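(R)-specific secondary-alkylsulfatase (Pseudomonas sp., PDB 4AXH) hydrolyses secondary alkyl sulfates enantioselectively with strict inversion of configuration, as a zinc-dependent homodimer releasing (S)-alcohols and sulfate. Local coordinates at residues R382-N385 with L386-K389; K389-T392 with L393-A397; A426-Q429 with R430-F434. All blocks are in the same frame, centred on the assembly; numbering follows the deposited sequence.

Contact 1: R382-N385 with L386-K389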
loop_
_atom_site.group_PDB
_atom_site.type_symbol
_atom_site.label_atom_id
_atom_site.label_comp_id
_atom_site.label_asym_id
_atom_site.label_seq_id
_atom_site.Cartn_x
_atom_site.Cartn_y
_atom_site.Cartn_z
ATOM N N ARG A 382 -9.757 -6.368 12.675
ATOM C CA ARG A 382 -9.088 -6.288 13.983
ATOM C C ARG A 382 -7.981 -5.236 13.947
ATOM O O ARG A 382 -7.865 -4.451 14.894
ATOM C CB ARG A 382 -8.559 -7.644 14.444
ATOM C CG ARG A 382 -7.695 -7.632 15.729
ATOM C CD ARG A 382 -8.404 -8.159 16.972
ATOM N NE ARG A 382 -9.220 -7.134 17.606
ATOM C CZ ARG A 382 -9.044 -6.716 18.849
ATOM N NH1 ARG A 382 -8.101 -7.248 19.604
ATOM N NH2 ARG A 382 -9.820 -5.763 19.350
ATOM N N ALA A 383 -7.196 -5.212 12.857
ATOM C CA ALA A 383 -6.133 -4.251 12.672
ATOM C C ALA A 383 -6.719 -2.837 12.704
ATOM O O ALA A 383 -6.263 -2.034 13.525
ATOM C CB ALA A 383 -5.381 -4.522 11.363
ATOM N N LEU A 384 -7.777 -2.563 11.888
ATOM C CA LEU A 384 -8.460 -1.261 11.837
ATOM C C LEU A 384 -8.998 -0.874 13.226
ATOM O O LEU A 384 -8.921 0.288 13.629
ATOM C CB LEU A 384 -9.608 -1.325 10.832
ATOM C CG LEU A 384 -9.561 -0.460 9.549
ATOM C CD1 LEU A 384 -8.200 0.183 9.314
ATOM C CD2 LEU A 384 -10.047 -1.252 8.334
ATOM N N ASN A 385 -9.482 -1.871 13.987
ATOM C CA ASN A 385 -9.954 -1.683 15.360
ATOM C C ASN A 385 -8.794 -1.170 16.228
ATOM O O ASN A 385 -8.890 -0.080 16.786
ATOM C CB ASN A 385 -10.546 -2.988 15.922
ATOM C CG ASN A 385 -11.108 -2.858 17.317
ATOM O OD1 ASN A 385 -10.414 -3.080 18.318
ATOM N ND2 ASN A 385 -12.377 -2.489 17.415
ATOM N N LEU A 386 -7.691 -1.929 16.293
ATOM C CA LEU A 386 -6.516 -1.597 17.091
ATOM C C LEU A 386 -5.802 -0.307 16.636
ATOM O O LEU A 386 -5.270 0.403 17.492
ATOM C CB LEU A 386 -5.562 -2.785 17.192
ATOM C CG LEU A 386 -6.073 -4.017 17.944
ATOM C CD1 LEU A 386 -5.051 -5.169 17.859
ATOM C CD2 LEU A 386 -6.317 -3.723 19.440
ATOM N N MET A 387 -5.834 0.025 15.319
ATOM C CA MET A 387 -5.266 1.258 14.761
ATOM C C MET A 387 -6.023 2.462 15.386
ATOM O O MET A 387 -5.400 3.390 15.909
ATOM C CB MET A 387 -5.420 1.285 13.220
ATOM C CG MET A 387 -4.379 0.477 12.452
ATOM S SD MET A 387 -4.587 0.678 10.636
ATOM C CE MET A 387 -4.848 -0.984 10.162
ATOM N N ASN A 388 -7.372 2.395 15.384
ATOM C CA ASN A 388 -8.287 3.408 15.932
ATOM C C ASN A 388 -8.188 3.576 17.446
ATOM O O ASN A 388 -8.625 4.601 17.983
ATOM C CB ASN A 388 -9.702 3.124 15.492
ATOM C CG ASN A 388 -9.955 3.483 14.057
ATOM O OD1 ASN A 388 -9.887 4.649 13.674
ATOM N ND2 ASN A 388 -10.323 2.503 13.246
ATOM N N LYS A 389 -7.577 2.588 18.126
ATOM C CA LYS A 389 -7.315 2.601 19.570
ATOM C C LYS A 389 -5.914 3.183 19.829
ATOM O O LYS A 389 -5.501 3.341 20.982
ATOM C CB LYS A 389 -7.431 1.181 20.165
ATOM C CG LYS A 389 -8.866 0.725 20.421
ATOM C CD LYS A 389 -8.903 -0.680 20.999
ATOM C CE LYS A 389 -10.305 -1.216 21.105
ATOM N NZ LYS A 389 -10.327 -2.695 21.144
#
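Leu386 N bonds back to Arg382 O at 2.9 Å and Met387 N to Ala383 O at 2.8 Å, the i to i+4 pattern of an alpha-helix, here the last turns of helix 362-388 and the start of the loop after it. The first of these bonds is nearly straight (172° at the hydrogen), whereas the last in the series, from Lys389 N to Asn385 O, is weak, a sign that the helix is ending. On the flank facing helix 420-431, Met387 CE meets Ala383 CB at 3.8 Å and Leu384 CD1 at 3.6 Å, because the chain bends at its last torsion (chi3 -121°) and the methyl turns back along the helix.

The polar ends of Arg382, Asn385 and Lys389 lie toward the second subunit. Bends at chi2 and chi3 fold the Arg382 guanidinium over Leu386, whose CG stands 4.1 Å above the centre of one face. Lys389, extended beyond CG, runs back toward Asn385 and forms a salt bridge with Asp650 of the second subunit, while Asn385 ND2 bonds to Ile558 O of that subunit. Within the turn, Lys389 NZ donates to Asn385 OD1 at 2.9 Å, in the carbonyl plane and on a lone pair.

Contact 2: K389-T392 with L393-A397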
loop_
_atom_site.group_PDB
_atom_site.type_symbol
_atom_site.label_atom_id
_atom_site.label_comp_id
_atom_site.label_asym_id
_atom_site.label_seq_id
_atom_site.Cartn_x
_atom_site.Cartn_y
_atom_site.Cartn_z
ATOM N N LYS A 389 -7.577 2.588 18.126
ATOM C CA LYS A 389 -7.315 2.601 19.570
ATOM C C LYS A 389 -5.914 3.183 19.829
ATOM O O LYS A 389 -5.501 3.341 20.982
ATOM C CB LYS A 389 -7.431 1.181 20.165
ATOM C CG LYS A 389 -8.866 0.725 20.421
ATOM C CD LYS A 389 -8.903 -0.680 20.999
ATOM C CE LYS A 389 -10.305 -1.216 21.105
ATOM N NZ LYS A 389 -10.327 -2.695 21.144
ATOM N N GLY A 390 -5.187 3.464 18.744
ATOM C CA GLY A 390 -3.862 4.056 18.800
ATOM C C GLY A 390 -2.687 3.127 18.762
ATOM O O GLY A 390 -1.557 3.562 19.020
ATOM N N LEU A 391 -2.926 1.850 18.459
ATOM C CA LEU A 391 -1.837 0.867 18.351
ATOM C C LEU A 391 -1.065 1.047 17.041
ATOM O O LEU A 391 -1.649 1.430 16.020
ATOM C CB LEU A 391 -2.353 -0.584 18.494
ATOM C CG LEU A 391 -2.353 -1.176 19.919
ATOM C CD1 LEU A 391 -3.627 -0.827 20.663
ATOM C CD2 LEU A 391 -2.223 -2.652 19.866
ATOM N N THR A 392 0.255 0.837 17.105
ATOM C CA THR A 392 1.159 0.947 15.960
ATOM C C THR A 392 1.483 -0.441 15.391
ATOM O O THR A 392 1.399 -1.425 16.111
ATOM C CB THR A 392 2.381 1.840 16.299
ATOM O OG1 THR A 392 3.101 1.316 17.413
ATOM C CG2 THR A 392 1.983 3.266 16.599
ATOM N N LEU A 393 1.829 -0.527 14.105
ATOM C CA LEU A 393 2.088 -1.779 13.383
ATOM C C LEU A 393 2.669 -2.932 14.168
ATOM O O LEU A 393 2.125 -4.035 14.093
ATOM C CB LEU A 393 2.824 -1.548 12.049
ATOM C CG LEU A 393 4.341 -1.365 12.025
ATOM C CD1 LEU A 393 4.889 -1.801 10.688
ATOM C CD2 LEU A 393 4.741 0.058 12.342
ATOM N N HIS A 394 3.743 -2.683 14.944
ATOM C CA HIS A 394 4.419 -3.719 15.734
ATOM C C HIS A 394 3.709 -4.055 17.008
ATOM O O HIS A 394 3.788 -5.203 17.457
ATOM C CB HIS A 394 5.876 -3.368 15.986
ATOM C CG HIS A 394 6.625 -3.171 14.723
ATOM N ND1 HIS A 394 6.751 -4.188 13.809
ATOM C CD2 HIS A 394 7.243 -2.068 14.249
ATOM C CE1 HIS A 394 7.419 -3.665 12.792
ATOM N NE2 HIS A 394 7.754 -2.398 13.025
ATOM N N GLU A 395 3.039 -3.046 17.609
ATOM C CA GLU A 395 2.224 -3.152 18.825
ATOM C C GLU A 395 1.074 -4.105 18.483
ATOM O O GLU A 395 0.830 -5.028 19.255
ATOM C CB GLU A 395 1.658 -1.775 19.214
ATOM C CG GLU A 395 2.028 -1.281 20.595
ATOM C CD GLU A 395 2.215 0.228 20.683
ATOM O OE1 GLU A 395 1.286 0.971 20.287
ATOM O OE2 GLU A 395 3.293 0.669 21.151
ATOM N N ILE A 396 0.407 -3.916 17.314
ATOM C CA ILE A 396 -0.675 -4.795 16.880
ATOM C C ILE A 396 -0.209 -6.239 16.592
ATOM O O ILE A 396 -0.902 -7.192 16.980
ATOM C CB ILE A 396 -1.733 -4.217 15.917
ATOM C CG1 ILE A 396 -1.849 -5.044 14.669
ATOM C CG2 ILE A 396 -1.609 -2.699 15.615
ATOM C CD1 ILE A 396 -2.665 -4.451 13.605
ATOM N N ALA A 397 0.997 -6.416 16.000
ATOM C CA ALA A 397 1.530 -7.760 15.762
ATOM C C ALA A 397 1.752 -8.512 17.102
ATOM O O ALA A 397 1.480 -9.707 17.188
ATOM C CB ALA A 397 2.818 -7.672 14.977
HETATM O O HOH W 1 4.896 -0.371 16.329
#
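Glu395 turns its side chain back over Thr392, and its path shows how the loop after helix 362-388 enters helix 393-400. Its CB lies 3.1 Å from Thr392 O and 4.0 Å from Leu391 CD2. CG links CB to the carboxylate, and the bend at chi2 (146°) swings CD to 3.6 Å from Thr392 OG1. At the tip, OE1 accepts a weak hydrogen bond from Thr392 N at 3.3 Å. The same OE1 lies 3.4 Å from Thr392 OG1, a weak and unsettled pairing, and OE2 stays farther from that hydroxyl than OE1 does. Thr392 OG1 also meets water 1 at 2.7 Å, and the water accepts from His394 N at 2.9 Å, bridging the threonine to an amide of the first turn.

The backbone is held more firmly, since Ile396 N donates to Thr392 O at 2.9 Å with 162° at the hydrogen. Upstream, Gly390, with positive phi (95°), completes the Schellman motif that ends the preceding helix. Leu391 CB then rests against Ile396 CG2.

The turn sits between helices 362-388 and 420-431: Leu391 and Ile396 pack on Leu386 of the first, Ile396 reaches Leu424 of the second, and Thr392 and Leu393 lie against Tyr428 of that same helix, while Glu395 touches Pro447 of the second subunit.

Contact 3: A426-Q429 with R430-F434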
loop_
_atom_site.group_PDB
_atom_site.type_symbol
_atom_site.label_atom_id
_atom_site.label_comp_id
_atom_site.label_asym_id
_atom_site.label_seq_id
_atom_site.Cartn_x
_atom_site.Cartn_y
_atom_site.Cartn_z
ATOM N N ALA A 426 0.924 -5.368 7.576
ATOM C CA ALA A 426 0.521 -5.034 6.207
ATOM C C ALA A 426 -0.744 -4.187 6.140
ATOM O O ALA A 426 -0.794 -3.245 5.334
ATOM C CB ALA A 426 0.368 -6.308 5.343
ATOM N N VAL A 427 -1.786 -4.543 6.946
ATOM C CA VAL A 427 -3.087 -3.801 7.003
ATOM C C VAL A 427 -2.791 -2.352 7.516
ATOM O O VAL A 427 -3.348 -1.399 6.980
ATOM C CB VAL A 427 -4.235 -4.527 7.797
ATOM C CG1 VAL A 427 -5.553 -3.742 7.761
ATOM C CG2 VAL A 427 -4.473 -5.940 7.265
ATOM N N TYR A 428 -1.862 -2.212 8.493
ATOM C CA TYR A 428 -1.393 -0.936 9.013
ATOM C C TYR A 428 -0.728 -0.157 7.880
ATOM O O TYR A 428 -1.107 0.988 7.683
ATOM C CB TYR A 428 -0.430 -1.125 10.186
ATOM C CG TYR A 428 -0.069 0.161 10.894
ATOM C CD1 TYR A 428 0.948 0.991 10.412
ATOM C CD2 TYR A 428 -0.728 0.548 12.059
ATOM C CE1 TYR A 428 1.295 2.170 11.076
ATOM C CE2 TYR A 428 -0.392 1.728 12.725
ATOM C CZ TYR A 428 0.623 2.528 12.236
ATOM O OH TYR A 428 0.938 3.680 12.913
ATOM N N GLN A 429 0.228 -0.771 7.135
ATOM C CA GLN A 429 0.905 -0.179 5.966
ATOM C C GLN A 429 -0.127 0.277 4.911
ATOM O O GLN A 429 -0.082 1.430 4.462
ATOM C CB GLN A 429 1.904 -1.192 5.334
ATOM C CG GLN A 429 2.414 -0.793 3.928
ATOM C CD GLN A 429 3.137 -1.900 3.178
ATOM O OE1 GLN A 429 3.998 -2.600 3.730
ATOM N NE2 GLN A 429 2.856 -2.030 1.884
ATOM N N ARG A 430 -1.052 -0.634 4.523
ATOM C CA ARG A 430 -2.091 -0.334 3.538
ATOM C C ARG A 430 -2.970 0.893 3.894
ATOM O O ARG A 430 -3.180 1.734 3.035
ATOM C CB ARG A 430 -2.890 -1.596 3.123
ATOM C CG ARG A 430 -4.392 -1.402 2.948
ATOM C CD ARG A 430 -5.008 -2.043 1.717
ATOM N NE ARG A 430 -6.415 -1.644 1.668
ATOM C CZ ARG A 430 -7.107 -1.376 0.566
ATOM N NH1 ARG A 430 -6.535 -1.476 -0.625
ATOM N NH2 ARG A 430 -8.375 -0.986 0.649
ATOM N N TYR A 431 -3.433 1.016 5.145
ATOM C CA TYR A 431 -4.318 2.114 5.554
ATOM C C TYR A 431 -3.582 3.325 6.097
ATOM O O TYR A 431 -4.115 4.429 6.018
ATOM C CB TYR A 431 -5.375 1.645 6.592
ATOM C CG TYR A 431 -6.469 0.768 6.037
ATOM C CD1 TYR A 431 -7.549 1.313 5.354
ATOM C CD2 TYR A 431 -6.433 -0.615 6.205
ATOM C CE1 TYR A 431 -8.557 0.501 4.822
ATOM C CE2 TYR A 431 -7.456 -1.434 5.713
ATOM C CZ TYR A 431 -8.524 -0.874 5.025
ATOM O OH TYR A 431 -9.508 -1.703 4.488
ATOM N N LEU A 432 -2.417 3.128 6.715
ATOM C CA LEU A 432 -1.679 4.259 7.301
ATOM C C LEU A 432 -0.249 4.460 6.728
ATOM O O LEU A 432 0.156 5.602 6.468
ATOM C CB LEU A 432 -1.695 4.235 8.842
ATOM C CG LEU A 432 -3.093 4.218 9.518
ATOM C CD1 LEU A 432 -2.984 4.074 11.036
ATOM C CD2 LEU A 432 -3.935 5.442 9.174
ATOM N N GLY A 433 0.480 3.368 6.530
ATOM C CA GLY A 433 1.828 3.435 5.988
ATOM C C GLY A 433 2.910 3.058 6.967
ATOM O O GLY A 433 2.626 2.813 8.143
ATOM N N PHE A 434 4.171 3.020 6.479
ATOM C CA PHE A 434 5.336 2.588 7.245
ATOM C C PHE A 434 5.578 3.412 8.500
ATOM O O PHE A 434 6.182 2.904 9.449
ATOM C CB PHE A 434 6.600 2.559 6.351
ATOM C CG PHE A 434 7.228 3.918 6.095
ATOM C CD1 PHE A 434 6.803 4.710 5.032
ATOM C CD2 PHE A 434 8.212 4.423 6.950
ATOM C CE1 PHE A 434 7.335 5.984 4.840
ATOM C CE2 PHE A 434 8.736 5.705 6.762
ATOM C CZ PHE A 434 8.310 6.464 5.695
#
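Tyr428 and Leu432 pack closely where helix 420-431 comes to its C-terminal end, inside the alkyl sulfatase dimerisation region. Leu432 CD1 lies 4.3 Å from the centroid of the Tyr428 ring and 26° off its normal, a CH-pi contact over one face. The ring edge is met as well: Tyr428 CE1 comes 3.3 Å from Gly433 O, which lies near the ring plane. With CG anti to the backbone N (chi1 -172°), the tyrosine is directed beside its own carbonyl, and the ring can meet the residues that follow the last turn. On the neighbouring flank Val427 CG1 touches Tyr431 CD2, one turn further on, at 3.6 Å, in plane at the ring edge, the two side chains running alongside each other. Met387 and Ala383 of helix 362-388 add to this packing against Val427, and Tyr431 OH bonds to Asn380 OD1.

Arg430 is partly exposed and more loosely held. It bends at chi2, its CG lying toward the rim of one face of the Tyr431 ring, and its guanidinium has long, weak ion pairs with Asp329 and with Glu326 of the second subunit. Gln429, by contrast, is buried at the subunit interface beside Leu320, a sulfate-binding residue, and its OE1 accepts from Phe434 N of the second subunit; the reciprocal bond also forms.

The backbone bonds are consistent with the helix ending here. Arg430 N still donates to Ala426 O at 2.7 Å, but Tyr428 O accepts twice, from Leu432 N at 2.7 Å and from Gly433 N at 3.1 Å. The second donor is five residues on and belongs to a glycine of positive phi (112°). The chain leaves helical angles at Leu432, while Tyr428 O, held by two amides, ties the outgoing residues back to the last turn.

Overall arrangement
Read from the N terminus, contact 1 is the end of helix 362-388, and contact 2 follows directly, sharing Lys389 and turning the chain into helix 393-400. A probable hydrogen bond from Leu391 N to Leu386 O joins the two, closing the short turn between these helices. Contact 3 comes later, at the end of helix 420-431. The three lie in series; none encloses another. Their centres are about 8 Å apart for contacts 1 and 2, and about 11 Å for either with contact 3. Ala383 meets both Ile396 and Val427, and Tyr428 reaches Met387 and Leu393, so three helices form one packed cluster, with each contact also touching the second subunit.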